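Long-range contacts in dioxygenase (Pseudomonas brassicacearum, PDB 5V2D), which is a lignostilbene dioxygenase that probably uses its iron centre and molecular oxygen to split the central double bond of stilbene substrates into two aldehydes: residues F62-D68 with R491-C497; T142-P146 with A187-L191; D84-S88 with R100-V104; S432-P438 with A456-A462; I41-V45 with I486-M490. One frame throughout, in Å; residues are numbered along the deposited sequence. Where two conformers were deposited one is given.

Interaction 1 (F62-D68 with R491-C497); sequences FYQVAPD and RMSLHGC. With FE (Fe (III) ion), chain E.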
# COMPACT_ATOMS: atom_id res chain seq x y z
N PHE A 62 -6.23 -6.56 -13.28
CA PHE A 62 -5.86 -6.40 -11.88
C PHE A 62 -4.34 -6.17 -11.88
O PHE A 62 -3.58 -7.12 -12.20
CB PHE A 62 -6.20 -7.66 -11.11
CG PHE A 62 -5.75 -7.69 -9.68
CD1 PHE A 62 -5.50 -6.54 -8.95
CD2 PHE A 62 -5.59 -8.87 -9.03
CE1 PHE A 62 -5.12 -6.58 -7.62
CE2 PHE A 62 -5.21 -8.92 -7.70
CZ PHE A 62 -5.00 -7.78 -6.98
N TYR A 63 -3.90 -4.97 -11.55
CA TYR A 63 -2.48 -4.67 -11.44
C TYR A 63 -2.11 -4.72 -9.95
O TYR A 63 -2.87 -4.28 -9.09
CB TYR A 63 -2.15 -3.27 -11.94
CG TYR A 63 -2.47 -3.07 -13.40
CD1 TYR A 63 -1.54 -3.51 -14.39
CD2 TYR A 63 -3.59 -2.44 -13.81
CE1 TYR A 63 -1.79 -3.28 -15.74
CE2 TYR A 63 -3.84 -2.23 -15.14
CZ TYR A 63 -2.94 -2.62 -16.10
OH TYR A 63 -3.21 -2.42 -17.42
N GLN A 64 -0.94 -5.22 -9.66
CA GLN A 64 -0.45 -5.22 -8.29
C GLN A 64 1.08 -5.00 -8.32
O GLN A 64 1.72 -5.44 -9.27
CB GLN A 64 -0.82 -6.54 -7.61
CG GLN A 64 -0.65 -6.32 -6.07
CD GLN A 64 -1.38 -7.28 -5.10
OE1 GLN A 64 -1.68 -8.50 -5.37
NE2 GLN A 64 -1.61 -6.74 -3.93
N VAL A 65 1.64 -4.35 -7.32
CA VAL A 65 3.10 -4.24 -7.26
C VAL A 65 3.60 -4.90 -5.99
O VAL A 65 3.01 -4.75 -4.89
CB VAL A 65 3.58 -2.80 -7.41
CG1 VAL A 65 3.05 -1.88 -6.29
CG2 VAL A 65 5.08 -2.69 -7.52
N ALA A 66 4.68 -5.65 -6.14
CA ALA A 66 5.39 -6.26 -5.06
C ALA A 66 6.85 -5.79 -4.99
O ALA A 66 7.55 -5.88 -5.96
CB ALA A 66 5.39 -7.75 -5.21
N PRO A 67 7.32 -5.49 -3.80
CA PRO A 67 8.76 -5.43 -3.61
C PRO A 67 9.36 -6.80 -3.87
O PRO A 67 8.82 -7.80 -3.40
CB PRO A 67 8.91 -5.04 -2.13
CG PRO A 67 7.60 -4.48 -1.74
CD PRO A 67 6.58 -5.22 -2.55
N ASP A 68 10.40 -6.86 -4.68
CA ASP A 68 11.00 -8.14 -5.02
C ASP A 68 12.49 -7.88 -5.39
O ASP A 68 12.82 -7.61 -6.55
CB ASP A 68 10.24 -8.78 -6.17
CG ASP A 68 10.52 -10.30 -6.32
OD1 ASP A 68 9.85 -10.90 -7.17
OD2 ASP A 68 11.35 -10.92 -5.55
N ARG A 491 5.44 -13.66 -4.64
CA ARG A 491 5.91 -13.06 -3.37
C ARG A 491 4.82 -12.13 -2.80
O ARG A 491 4.01 -11.58 -3.51
CB ARG A 491 7.19 -12.27 -3.62
CG ARG A 491 7.95 -11.89 -2.40
CD ARG A 491 9.35 -11.34 -2.82
NE ARG A 491 10.22 -11.29 -1.62
CZ ARG A 491 10.58 -10.18 -0.96
NH1 ARG A 491 11.36 -10.31 0.12
NH2 ARG A 491 10.20 -8.94 -1.33
N MET A 492 4.87 -11.92 -1.51
CA MET A 492 3.98 -10.93 -0.88
C MET A 492 4.11 -9.62 -1.57
O MET A 492 5.22 -9.24 -1.92
CB MET A 492 4.25 -10.86 0.63
CG MET A 492 3.38 -9.91 1.41
SD MET A 492 1.66 -10.44 1.29
CE MET A 492 0.81 -9.22 2.23
N SER A 493 3.00 -8.92 -1.74
CA SER A 493 2.91 -7.70 -2.47
C SER A 493 2.53 -6.56 -1.54
O SER A 493 2.21 -6.73 -0.32
CB SER A 493 1.89 -7.78 -3.62
OG SER A 493 2.15 -8.96 -4.44
N LEU A 494 2.51 -5.39 -2.11
CA LEU A 494 1.88 -4.26 -1.49
C LEU A 494 0.57 -3.96 -2.23
O LEU A 494 -0.30 -4.86 -2.29
CB LEU A 494 2.88 -3.11 -1.38
CG LEU A 494 3.94 -3.27 -0.30
CD1 LEU A 494 5.04 -2.15 -0.40
CD2 LEU A 494 3.38 -3.36 1.10
N HIS A 495 0.37 -2.78 -2.76
CA HIS A 495 -0.97 -2.40 -3.21
C HIS A 495 -1.28 -2.67 -4.65
O HIS A 495 -0.37 -2.81 -5.46
CB HIS A 495 -1.21 -0.91 -2.91
CG HIS A 495 -1.07 -0.61 -1.48
ND1 HIS A 495 -2.04 -1.01 -0.55
CD2 HIS A 495 -0.11 0.08 -0.79
CE1 HIS A 495 -1.66 -0.56 0.65
NE2 HIS A 495 -0.51 0.09 0.54
N GLY A 496 -2.57 -2.83 -4.95
CA GLY A 496 -3.00 -3.10 -6.32
C GLY A 496 -4.21 -2.30 -6.69
O GLY A 496 -4.76 -1.49 -5.88
N CYS A 497 -4.69 -2.52 -7.91
CA CYS A 497 -5.89 -1.75 -8.36
C CYS A 497 -6.55 -2.53 -9.47
O CYS A 497 -5.93 -3.40 -10.13
CB CYS A 497 -5.52 -0.37 -8.89
SG CYS A 497 -4.50 -0.42 -10.39
FE FE E . 0.20 1.60 1.85
O HOH W 1 1.67 0.25 2.38
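The four-histidine iron site borders this contact, where Val-65 is hydrogen-bonded through its backbone to the iron ligand His-495. NE2 of His-495 lies 2.1 Å from the iron(III) ion, and His-188, His-239 and His-304 complete the histidine set. Glu-437 takes a hydrogen bond from ND1 of His-495, which fixes the turn of the ring. On the backbone side, Val-65 N donates to His-495 O over 3.1 Å. Leu-494 N donates to Val-65 O. Further along, Tyr-63 and Cys-497 form an antiparallel hydrogen-bonded pair, with Cys-497 N 2.8 Å from Tyr-63 O. In the seven-bladed beta-propeller of this family, these bonds join an early strand, 60-67, to the last strand, 496-500, so one blade is built from both ends of the chain. Gln-64 holds CG anti to its backbone N (chi1 -164°) and runs extended along the partner segment. Its NE2 donates to Leu-494 O over 2.8 Å, tilted 32° from the carbonyl plane. Its CD packs on Ser-493 CB at 3.6 Å. Gly-496 suits its place, since a CB there would run into Tyr-63 O and the Phe-62 ring. NH2 of Arg-491 bonds Pro-67 O at 2.7 Å. The oxygen lies in the guanidinium plane, but the nitrogen stands 60° above the carbonyl plane. CD1 of Leu-494 meets Pro-67 CG at 3.7 Å.

Interaction 2 (T142-P146 with A187-L191); sequences TSVIP and AHPKL. With FE (Fe (III) ion), chain E.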
# COMPACT_ATOMS: atom_id res chain seq x y z
N THR A 142 5.31 0.43 -4.25
CA THR A 142 4.27 0.46 -3.23
C THR A 142 2.86 0.39 -3.75
O THR A 142 2.03 -0.39 -3.21
CB THR A 142 4.48 1.66 -2.29
OG1 THR A 142 5.74 1.52 -1.66
CG2 THR A 142 3.45 1.72 -1.20
N SER A 143 2.54 1.16 -4.79
CA SER A 143 1.22 1.08 -5.40
C SER A 143 1.28 1.23 -6.87
O SER A 143 2.25 1.68 -7.45
CB SER A 143 0.30 2.23 -4.91
OG SER A 143 0.10 2.18 -3.51
N VAL A 144 0.15 0.90 -7.51
CA VAL A 144 -0.04 1.12 -8.93
C VAL A 144 -1.40 1.73 -9.14
O VAL A 144 -2.35 1.41 -8.42
CB VAL A 144 0.15 -0.18 -9.75
CG1 VAL A 144 1.61 -0.54 -9.90
CG2 VAL A 144 -0.60 -1.36 -9.13
N ILE A 145 -1.52 2.64 -10.11
CA ILE A 145 -2.83 3.21 -10.46
C ILE A 145 -2.82 3.64 -11.91
O ILE A 145 -1.81 4.14 -12.38
CB ILE A 145 -3.17 4.40 -9.54
CG1 ILE A 145 -4.64 4.64 -9.52
CG2 ILE A 145 -2.43 5.69 -9.93
CD1 ILE A 145 -5.08 5.65 -8.50
N PRO A 146 -3.93 3.42 -12.64
CA PRO A 146 -4.00 3.96 -14.01
C PRO A 146 -4.24 5.46 -13.99
O PRO A 146 -5.04 5.94 -13.22
CB PRO A 146 -5.27 3.27 -14.64
CG PRO A 146 -5.63 2.22 -13.70
CD PRO A 146 -5.15 2.68 -12.33
N ALA A 187 2.34 7.36 -2.58
CA ALA A 187 1.94 6.08 -3.17
C ALA A 187 0.46 5.79 -2.85
O ALA A 187 -0.02 4.73 -3.20
CB ALA A 187 2.83 4.97 -2.63
N HIS A 188 -0.28 6.71 -2.22
CA HIS A 188 -1.69 6.50 -1.97
C HIS A 188 -2.60 7.58 -2.59
O HIS A 188 -3.43 8.14 -1.89
CB HIS A 188 -1.96 6.33 -0.49
CG HIS A 188 -1.67 4.94 -0.05
ND1 HIS A 188 -2.47 3.91 -0.46
CD2 HIS A 188 -0.68 4.40 0.69
CE1 HIS A 188 -1.96 2.77 0.00
NE2 HIS A 188 -0.90 3.04 0.74
N PRO A 189 -2.45 7.84 -3.89
CA PRO A 189 -3.38 8.71 -4.54
C PRO A 189 -4.73 8.04 -4.63
O PRO A 189 -4.80 6.77 -4.50
CB PRO A 189 -2.78 8.87 -5.93
CG PRO A 189 -2.14 7.56 -6.23
CD PRO A 189 -1.56 7.15 -4.86
N LYS A 190 -5.77 8.83 -4.81
CA LYS A 190 -7.14 8.28 -4.99
C LYS A 190 -7.68 8.77 -6.32
O LYS A 190 -7.33 9.87 -6.76
CB LYS A 190 -8.06 8.84 -3.94
CG LYS A 190 -7.64 8.88 -2.49
CD LYS A 190 -7.49 7.53 -1.96
CE LYS A 190 -7.04 7.65 -0.50
NZ LYS A 190 -6.29 6.44 -0.14
N LEU A 191 -8.56 8.01 -6.92
CA LEU A 191 -9.39 8.48 -8.09
C LEU A 191 -10.76 8.91 -7.64
O LEU A 191 -11.52 8.17 -6.96
CB LEU A 191 -9.62 7.36 -9.08
CG LEU A 191 -8.37 6.87 -9.77
CD1 LEU A 191 -8.81 5.65 -10.63
CD2 LEU A 191 -7.69 8.02 -10.58
FE FE E . 0.20 1.60 1.85
O HOH W 1 1.67 0.25 2.38
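Over one face of the His-188 imidazole sits Ser-143 OG, 4.1 Å above the ring plane and offset toward the rim near CE1. At the ring's edge, NE2 binds the iron(III) ion at 2.1 Å. The His-495 ring meets His-188 edge-to-face. Ser-143 OG does not spend its proton on the ring. It donates to Ala-187 O over a short 2.6 Å. Its position anti to the carbonyl carbon of its own residue (chi1 -61°) lets it meet both that oxygen and the imidazole. This bond ties the residue before the ligand to the 142-146 segment. Beside it, Thr-142 CG2 touches Ala-187 CB at 3.6 Å. Thr-142 and Ser-143 both face Leu-154, a classic beta bulge. Farther on the contact is apolar. Ile-145 CD1 reaches Leu-191 CG tip to tip at 3.7 Å. Its CG2 branch meets Pro-189 CG at 4.2 Å. Strands 143-147 and 190-191 open two successive propeller blades, with the four-histidine iron centre of this family near their N-terminal ends.

Interaction 3 (D84-S88 with R100-V104); sequences DGMVS and RRRYV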
# COMPACT_ATOMS: atom_id res chain seq x y z
N ASP A 84 12.97 -3.79 -4.99
CA ASP A 84 12.63 -3.27 -6.35
C ASP A 84 11.18 -3.61 -6.70
O ASP A 84 10.74 -4.75 -6.51
CB ASP A 84 13.57 -3.87 -7.36
CG ASP A 84 15.03 -3.53 -7.02
OD1 ASP A 84 15.44 -2.39 -7.29
OD2 ASP A 84 15.71 -4.44 -6.53
N GLY A 85 10.46 -2.64 -7.24
CA GLY A 85 9.07 -2.87 -7.63
C GLY A 85 8.89 -3.79 -8.82
O GLY A 85 9.47 -3.54 -9.87
N MET A 86 8.11 -4.85 -8.61
CA MET A 86 7.74 -5.83 -9.60
C MET A 86 6.24 -5.80 -9.81
O MET A 86 5.48 -6.13 -8.84
CB MET A 86 8.18 -7.21 -9.11
CG MET A 86 7.86 -8.35 -10.04
SD MET A 86 8.93 -8.44 -11.48
CE MET A 86 10.24 -9.45 -10.74
N VAL A 87 5.79 -5.39 -11.00
CA VAL A 87 4.38 -5.20 -11.25
C VAL A 87 3.83 -6.42 -11.96
O VAL A 87 4.43 -6.90 -12.93
CB VAL A 87 4.15 -3.93 -12.11
CG1 VAL A 87 2.71 -3.76 -12.49
CG2 VAL A 87 4.67 -2.71 -11.40
N SER A 88 2.68 -6.88 -11.47
CA SER A 88 1.94 -7.98 -12.15
C SER A 88 0.66 -7.39 -12.69
O SER A 88 0.03 -6.54 -12.05
CB SER A 88 1.63 -9.07 -11.14
OG SER A 88 2.84 -9.79 -10.81
N ARG A 100 1.12 -11.05 -16.86
CA ARG A 100 2.46 -10.50 -17.12
C ARG A 100 3.02 -9.92 -15.87
O ARG A 100 2.31 -9.32 -15.12
CB ARG A 100 2.31 -9.36 -18.06
CG ARG A 100 2.35 -9.72 -19.43
CD ARG A 100 3.30 -8.56 -19.97
NE ARG A 100 4.01 -8.92 -21.20
CZ ARG A 100 3.36 -9.09 -22.33
NH1 ARG A 100 2.01 -8.91 -22.43
NH2 ARG A 100 4.06 -9.43 -23.39
N ARG A 101 4.33 -10.13 -15.65
CA ARG A 101 4.98 -9.69 -14.42
C ARG A 101 6.33 -9.11 -14.86
O ARG A 101 7.09 -9.84 -15.54
CB ARG A 101 5.15 -10.82 -13.47
CG ARG A 101 5.67 -10.41 -12.09
CD ARG A 101 5.47 -11.56 -11.08
NE ARG A 101 5.77 -11.16 -9.71
CZ ARG A 101 6.82 -11.45 -8.99
NH1 ARG A 101 7.87 -12.10 -9.50
NH2 ARG A 101 6.84 -11.01 -7.72
N ARG A 102 6.59 -7.87 -14.52
CA ARG A 102 7.81 -7.16 -14.97
C ARG A 102 8.30 -6.19 -13.88
O ARG A 102 7.49 -5.56 -13.20
CB ARG A 102 7.59 -6.32 -16.27
CG ARG A 102 7.18 -7.03 -17.54
CD ARG A 102 8.31 -7.94 -18.09
NE ARG A 102 8.26 -8.54 -19.43
CZ ARG A 102 7.83 -9.77 -19.77
NH1 ARG A 102 7.25 -10.57 -18.91
NH2 ARG A 102 7.95 -10.18 -21.03
N TYR A 103 9.61 -6.02 -13.83
CA TYR A 103 10.23 -5.03 -12.97
C TYR A 103 9.99 -3.67 -13.53
O TYR A 103 10.03 -3.46 -14.76
CB TYR A 103 11.74 -5.22 -12.89
CG TYR A 103 12.23 -6.17 -11.80
CD1 TYR A 103 12.98 -7.26 -12.11
CD2 TYR A 103 11.91 -5.95 -10.46
CE1 TYR A 103 13.47 -8.09 -11.12
CE2 TYR A 103 12.42 -6.77 -9.48
CZ TYR A 103 13.17 -7.88 -9.84
OH TYR A 103 13.60 -8.73 -8.84
N VAL A 104 9.74 -2.72 -12.65
CA VAL A 104 9.87 -1.29 -13.02
C VAL A 104 11.35 -1.00 -13.29
O VAL A 104 12.20 -1.21 -12.43
CB VAL A 104 9.39 -0.33 -11.92
CG1 VAL A 104 9.29 1.06 -12.45
CG2 VAL A 104 7.96 -0.70 -11.46
O HOH W 2 12.02 -2.11 -9.84
O HOH W 3 4.15 -8.61 -8.86
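Asp-84 CB rests near Tyr-103 CE2 at 3.8 Å. Gly-85 O takes the N-H of Val-104 at 2.9 Å and also lies at the edge of the Tyr-103 ring. Water 2 links this oxygen to Val-104 O. Met-86 bends at chi2 and chi3 (76° and 87°), which folds its methyl back over the tyrosine. CE stands 3.5 Å from the ring centroid in a CH-pi contact, and SD lies over the ring as a Met-aromatic contact. CG of Met-86 covers the centre of the Arg-101 guanidinium, 3.4 Å above its plane. Val-87 and Arg-102 form a hydrogen-bonded pair in this antiparallel beta hairpin, strands 85-93 and 96-103 of a propeller blade. Val-87 CG2 meets Val-104 CG2 at 3.9 Å. Ser-88 OG lies at the guanidinium edge, and water 3 bridges it to Met-86 O and Arg-101 NE. Arg-101 forms a salt bridge with Asp-68, and its NH1 donates to Ile-41 O. An alanine here would probably cost Asp-68 this salt bridge, Ile-41 O this donor and Met-86 its flat cover.

Interaction 4 (S432-P438 with A456-A462); sequences SGCFQEP and ALLNLIA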
# COMPACT_ATOMS: atom_id res chain seq x y z
N SER A 432 -3.58 -23.42 5.80
CA SER A 432 -2.32 -23.17 5.08
C SER A 432 -2.40 -22.08 4.07
O SER A 432 -1.67 -22.11 3.14
CB SER A 432 -1.85 -24.43 4.35
OG SER A 432 -2.06 -25.54 5.16
N GLY A 433 -3.26 -21.12 4.34
CA GLY A 433 -3.59 -20.06 3.43
C GLY A 433 -3.58 -18.70 4.09
O GLY A 433 -3.98 -18.53 5.21
N CYS A 434 -3.12 -17.69 3.33
CA CYS A 434 -3.31 -16.32 3.70
C CYS A 434 -3.35 -15.44 2.47
O CYS A 434 -3.10 -15.90 1.35
CB CYS A 434 -2.18 -15.88 4.65
SG CYS A 434 -0.52 -15.98 3.91
N PHE A 435 -3.73 -14.20 2.69
CA PHE A 435 -4.13 -13.33 1.61
C PHE A 435 -3.19 -12.13 1.39
O PHE A 435 -2.53 -11.68 2.28
CB PHE A 435 -5.48 -12.76 1.90
CG PHE A 435 -6.57 -13.82 1.99
CD1 PHE A 435 -7.15 -14.35 0.87
CD2 PHE A 435 -7.04 -14.22 3.25
CE1 PHE A 435 -8.13 -15.32 0.97
CE2 PHE A 435 -8.02 -15.19 3.36
CZ PHE A 435 -8.57 -15.73 2.19
N GLN A 436 -3.27 -11.63 0.16
CA GLN A 436 -2.70 -10.33 -0.22
C GLN A 436 -3.87 -9.39 -0.47
O GLN A 436 -5.09 -9.77 -0.42
CB GLN A 436 -1.78 -10.43 -1.41
CG GLN A 436 -0.77 -11.56 -1.29
CD GLN A 436 0.40 -11.42 -2.27
OE1 GLN A 436 0.60 -10.39 -2.86
NE2 GLN A 436 1.12 -12.55 -2.52
N GLU A 437 -3.54 -8.11 -0.63
CA GLU A 437 -4.56 -7.08 -0.71
C GLU A 437 -5.64 -7.35 -1.76
O GLU A 437 -5.33 -7.59 -2.94
CB GLU A 437 -3.95 -5.73 -1.06
CG GLU A 437 -5.00 -4.61 -1.07
CD GLU A 437 -4.45 -3.25 -1.56
OE1 GLU A 437 -4.18 -3.16 -2.77
OE2 GLU A 437 -4.35 -2.27 -0.79
N PRO A 438 -6.91 -7.21 -1.38
CA PRO A 438 -7.95 -7.45 -2.36
C PRO A 438 -8.34 -6.25 -3.21
O PRO A 438 -8.20 -5.11 -2.80
CB PRO A 438 -9.15 -7.88 -1.43
CG PRO A 438 -8.98 -6.98 -0.24
CD PRO A 438 -7.44 -6.97 -0.02
N ALA A 456 -8.35 -11.56 -4.89
CA ALA A 456 -7.13 -11.43 -4.13
C ALA A 456 -6.21 -12.60 -4.36
O ALA A 456 -6.67 -13.71 -4.62
CB ALA A 456 -7.44 -11.38 -2.62
N LEU A 457 -4.93 -12.38 -4.19
CA LEU A 457 -4.01 -13.48 -4.18
C LEU A 457 -4.12 -14.22 -2.87
O LEU A 457 -4.17 -13.63 -1.77
CB LEU A 457 -2.54 -13.00 -4.31
CG LEU A 457 -2.15 -12.62 -5.77
CD1 LEU A 457 -0.79 -11.97 -5.71
CD2 LEU A 457 -2.10 -13.80 -6.72
N LEU A 458 -4.14 -15.54 -3.02
CA LEU A 458 -4.13 -16.49 -1.93
C LEU A 458 -2.78 -17.21 -1.99
O LEU A 458 -2.41 -17.82 -2.99
CB LEU A 458 -5.31 -17.48 -2.07
CG LEU A 458 -5.30 -18.70 -1.09
CD1 LEU A 458 -5.51 -18.19 0.29
CD2 LEU A 458 -6.37 -19.73 -1.49
N ASN A 459 -2.05 -17.10 -0.89
CA ASN A 459 -0.77 -17.72 -0.71
C ASN A 459 -1.03 -19.04 0.04
O ASN A 459 -1.47 -19.00 1.19
CB ASN A 459 0.19 -16.85 0.14
CG ASN A 459 0.19 -15.40 -0.25
OD1 ASN A 459 0.43 -15.09 -1.41
ND2 ASN A 459 -0.22 -14.48 0.74
N LEU A 460 -0.69 -20.15 -0.58
CA LEU A 460 -0.82 -21.46 0.02
C LEU A 460 0.57 -21.76 0.52
O LEU A 460 1.43 -22.25 -0.22
CB LEU A 460 -1.30 -22.47 -0.99
CG LEU A 460 -2.78 -22.70 -1.34
CD1 LEU A 460 -3.76 -22.25 -0.31
CD2 LEU A 460 -3.14 -22.02 -2.63
N ILE A 461 0.81 -21.38 1.75
CA ILE A 461 2.17 -21.20 2.19
C ILE A 461 2.89 -22.45 2.60
O ILE A 461 4.13 -22.44 2.59
CB ILE A 461 2.31 -20.15 3.28
CG1 ILE A 461 1.50 -20.43 4.50
CG2 ILE A 461 1.92 -18.79 2.77
CD1 ILE A 461 1.73 -19.37 5.57
N ALA A 462 2.17 -23.54 2.88
CA ALA A 462 2.81 -24.83 3.11
C ALA A 462 3.24 -25.41 1.80
O ALA A 462 4.26 -26.04 1.76
CB ALA A 462 1.84 -25.78 3.81
O HOH W 4 -0.20 -24.58 1.66
O HOH W 5 -3.90 -9.67 -4.03
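Strands 433-442 and 452-460 form an antiparallel beta hairpin at one side of a propeller blade, and Cys-434 pairs with Asn-459 in its hydrogen-bonded register. Asn-459 N donates to Cys-434 O over 2.7 Å, and Cys-434 N donates back to Asn-459 O at 3.0 Å. The two side chains meet on the same face. ND2 of Asn-459 points at Cys-434 SG, 3.5 Å away and nearly in the amide plane, with a straight N-H (168°). Its OD1 takes a second straight bond, 2.9 Å from Gln-436 NE2, on a lone pair in the carbonyl plane. The two amide planes stand 35° apart. NE2 also donates to Arg-491 O. A leucine in place of Asn-459 would probably leave Gln-436 NE2 without one of these two acceptors and free the Cys-434 sulfur from its donor. Gln-436 N bonds Leu-457 O, and Leu-457 CD1 packs beside Gln-436 OE1 at 3.5 Å. OE1 itself accepts a hydrogen bond from Ser-493 OG. On the other face, Phe-435 CE1 meets Leu-458 CD1 at 3.9 Å. At the 438 end, water 5 bridges Glu-437 O and Leu-457 N. The Glu-437 carboxylate bonds His-495 and Arg-375. Helix 33-36 lies against the Cys-434 and Asn-459 face through Leu-35. Strand 465-472 continues the sheet beyond 452-460, and Gln-436 and Leu-457 lean on Gln-64 of strand 60-67.

Interaction 5 (I41-V45 with I486-M490); sequences IEAEV and IPFRM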
# COMPACT_ATOMS: atom_id res chain seq x y z
N ILE A 41 11.02 -13.26 -10.64
CA ILE A 41 10.60 -13.82 -11.92
C ILE A 41 9.83 -12.72 -12.70
O ILE A 41 8.84 -12.25 -12.26
CB ILE A 41 9.68 -15.01 -11.70
CG1 ILE A 41 10.40 -16.19 -10.99
CG2 ILE A 41 8.98 -15.44 -13.00
CD1 ILE A 41 9.42 -17.27 -10.55
N GLU A 42 10.35 -12.36 -13.85
CA GLU A 42 9.67 -11.58 -14.86
C GLU A 42 9.10 -12.59 -15.81
O GLU A 42 9.80 -13.46 -16.27
CB GLU A 42 10.60 -10.61 -15.58
CG GLU A 42 11.16 -9.54 -14.64
CD GLU A 42 11.88 -8.44 -15.44
OE1 GLU A 42 13.10 -8.60 -15.73
OE2 GLU A 42 11.22 -7.41 -15.77
N ALA A 43 7.79 -12.56 -16.03
CA ALA A 43 7.13 -13.68 -16.71
C ALA A 43 5.96 -13.27 -17.57
O ALA A 43 5.39 -12.18 -17.39
CB ALA A 43 6.63 -14.60 -15.68
N GLU A 44 5.62 -14.17 -18.48
CA GLU A 44 4.39 -14.07 -19.25
C GLU A 44 3.74 -15.48 -19.19
O GLU A 44 4.42 -16.46 -19.52
CB GLU A 44 4.71 -13.70 -20.68
CG GLU A 44 3.52 -13.06 -21.33
CD GLU A 44 3.25 -13.39 -22.82
OE1 GLU A 44 4.10 -12.98 -23.66
OE2 GLU A 44 2.20 -14.12 -23.06
N VAL A 45 2.52 -15.58 -18.71
CA VAL A 45 1.76 -16.83 -18.77
C VAL A 45 0.48 -16.54 -19.56
O VAL A 45 -0.33 -15.74 -19.14
CB VAL A 45 1.42 -17.36 -17.38
CG1 VAL A 45 0.86 -18.81 -17.47
CG2 VAL A 45 2.65 -17.41 -16.53
N ILE A 486 -1.70 -20.17 -10.48
CA ILE A 486 -0.48 -19.49 -10.99
C ILE A 486 0.61 -20.54 -10.89
O ILE A 486 0.78 -21.16 -9.84
CB ILE A 486 -0.18 -18.26 -10.15
CG1 ILE A 486 -1.37 -17.31 -10.25
CG2 ILE A 486 1.00 -17.50 -10.76
CD1 ILE A 486 -1.51 -16.45 -9.07
N PRO A 487 1.39 -20.73 -11.96
CA PRO A 487 2.35 -21.80 -11.97
C PRO A 487 3.66 -21.54 -11.22
O PRO A 487 4.59 -22.38 -11.26
CB PRO A 487 2.62 -21.95 -13.44
CG PRO A 487 2.35 -20.64 -14.03
CD PRO A 487 1.19 -20.14 -13.28
N PHE A 488 3.76 -20.40 -10.59
CA PHE A 488 4.87 -20.05 -9.73
C PHE A 488 4.37 -19.27 -8.56
O PHE A 488 3.31 -18.70 -8.62
CB PHE A 488 6.02 -19.27 -10.50
CG PHE A 488 5.60 -17.94 -11.03
CD1 PHE A 488 5.71 -16.81 -10.28
CD2 PHE A 488 5.13 -17.81 -12.32
CE1 PHE A 488 5.30 -15.53 -10.78
CE2 PHE A 488 4.64 -16.56 -12.79
CZ PHE A 488 4.75 -15.44 -12.01
N ARG A 489 5.15 -19.29 -7.50
CA ARG A 489 4.84 -18.57 -6.26
C ARG A 489 4.96 -17.03 -6.42
O ARG A 489 6.00 -16.50 -6.84
CB ARG A 489 5.81 -18.98 -5.15
CG ARG A 489 5.60 -18.27 -3.82
CD ARG A 489 6.71 -18.71 -2.85
NE ARG A 489 8.02 -18.39 -3.36
CZ ARG A 489 8.65 -17.24 -3.16
NH1 ARG A 489 8.19 -16.27 -2.33
NH2 ARG A 489 9.87 -17.11 -3.75
N MET A 490 3.91 -16.35 -6.03
CA MET A 490 3.89 -14.88 -6.02
C MET A 490 4.40 -14.48 -4.65
O MET A 490 3.78 -14.80 -3.61
CB MET A 490 2.45 -14.38 -6.19
CG MET A 490 1.78 -14.77 -7.51
SD MET A 490 2.43 -14.01 -9.01
CE MET A 490 1.71 -12.40 -8.83
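Phe-488 packs against Ile-41, Ala-43 and Val-45 at the surface of the beta-propeller, where two neighbouring blades meet. Strand 43-45 is the outer strand of the blade that also holds 60-67 and 496-500. The 486-490 segment leads from strand 482-486 of the adjoining blade toward 496-500. No hydrogen bond crosses between the two segments, and every contact is apolar. The CH-pi contact comes first. Ile-41 CG2 stands over the centre of the Phe-488 ring, 4.2 Å from its centroid and only 7° off the normal. Ile-486 CG2 covers the opposite face, so the ring is held between two isoleucine methyls, one from each segment. The phenylalanine CG lies between its backbone N and carbonyl carbon (chi1 64°), the crowded position, and with this torsion the ring lies between Ile-41 and Ile-486. Other apolar contacts follow. Ile-41 CD1 touches Phe-488 CD1 at 3.7 Å, the two side chains lying alongside and pointing opposite ways. Ala-43 CB comes to 4.0 Å from Phe-488 CE2. Val-45 CG2 lies at the ring edge, beside the same CE2. Glu-42 and Arg-489 find polar partners nearby. Glu-42 forms a salt bridge with Arg-113 of helix 107-115, and Arg-489 donates to backbone oxygens of Ala-34, Lys-37 and Pro-38. At the 45 end, Val-45 CG2 comes to 4.1 Å from CG of the Pro-487 ring.

In the fold
Interactions 1 to 4 are buried, and only interaction 5 lies at the surface. Interactions 1 and 2 share the iron, each supplying one histidine ligand; His-495 N also bonds Thr-142 O between them. Interactions 1, 3 and 5 draw on one blade. Strand 60-67 lies between 496-500 and 85-93, and 43-45 edges strand 96-103. Interaction 4 belongs to the neighbouring blade, yet Glu-437 reaches His-495 and Gly-496, a second shell to the iron. Interaction 1 is held largely by backbone bonds. Interaction 2 has one serine bond and apolar contacts. Interactions 3 and 4 carry bridging waters, and 4 adds an asparagine-glutamine-cysteine network. Interaction 5 is purely apolar.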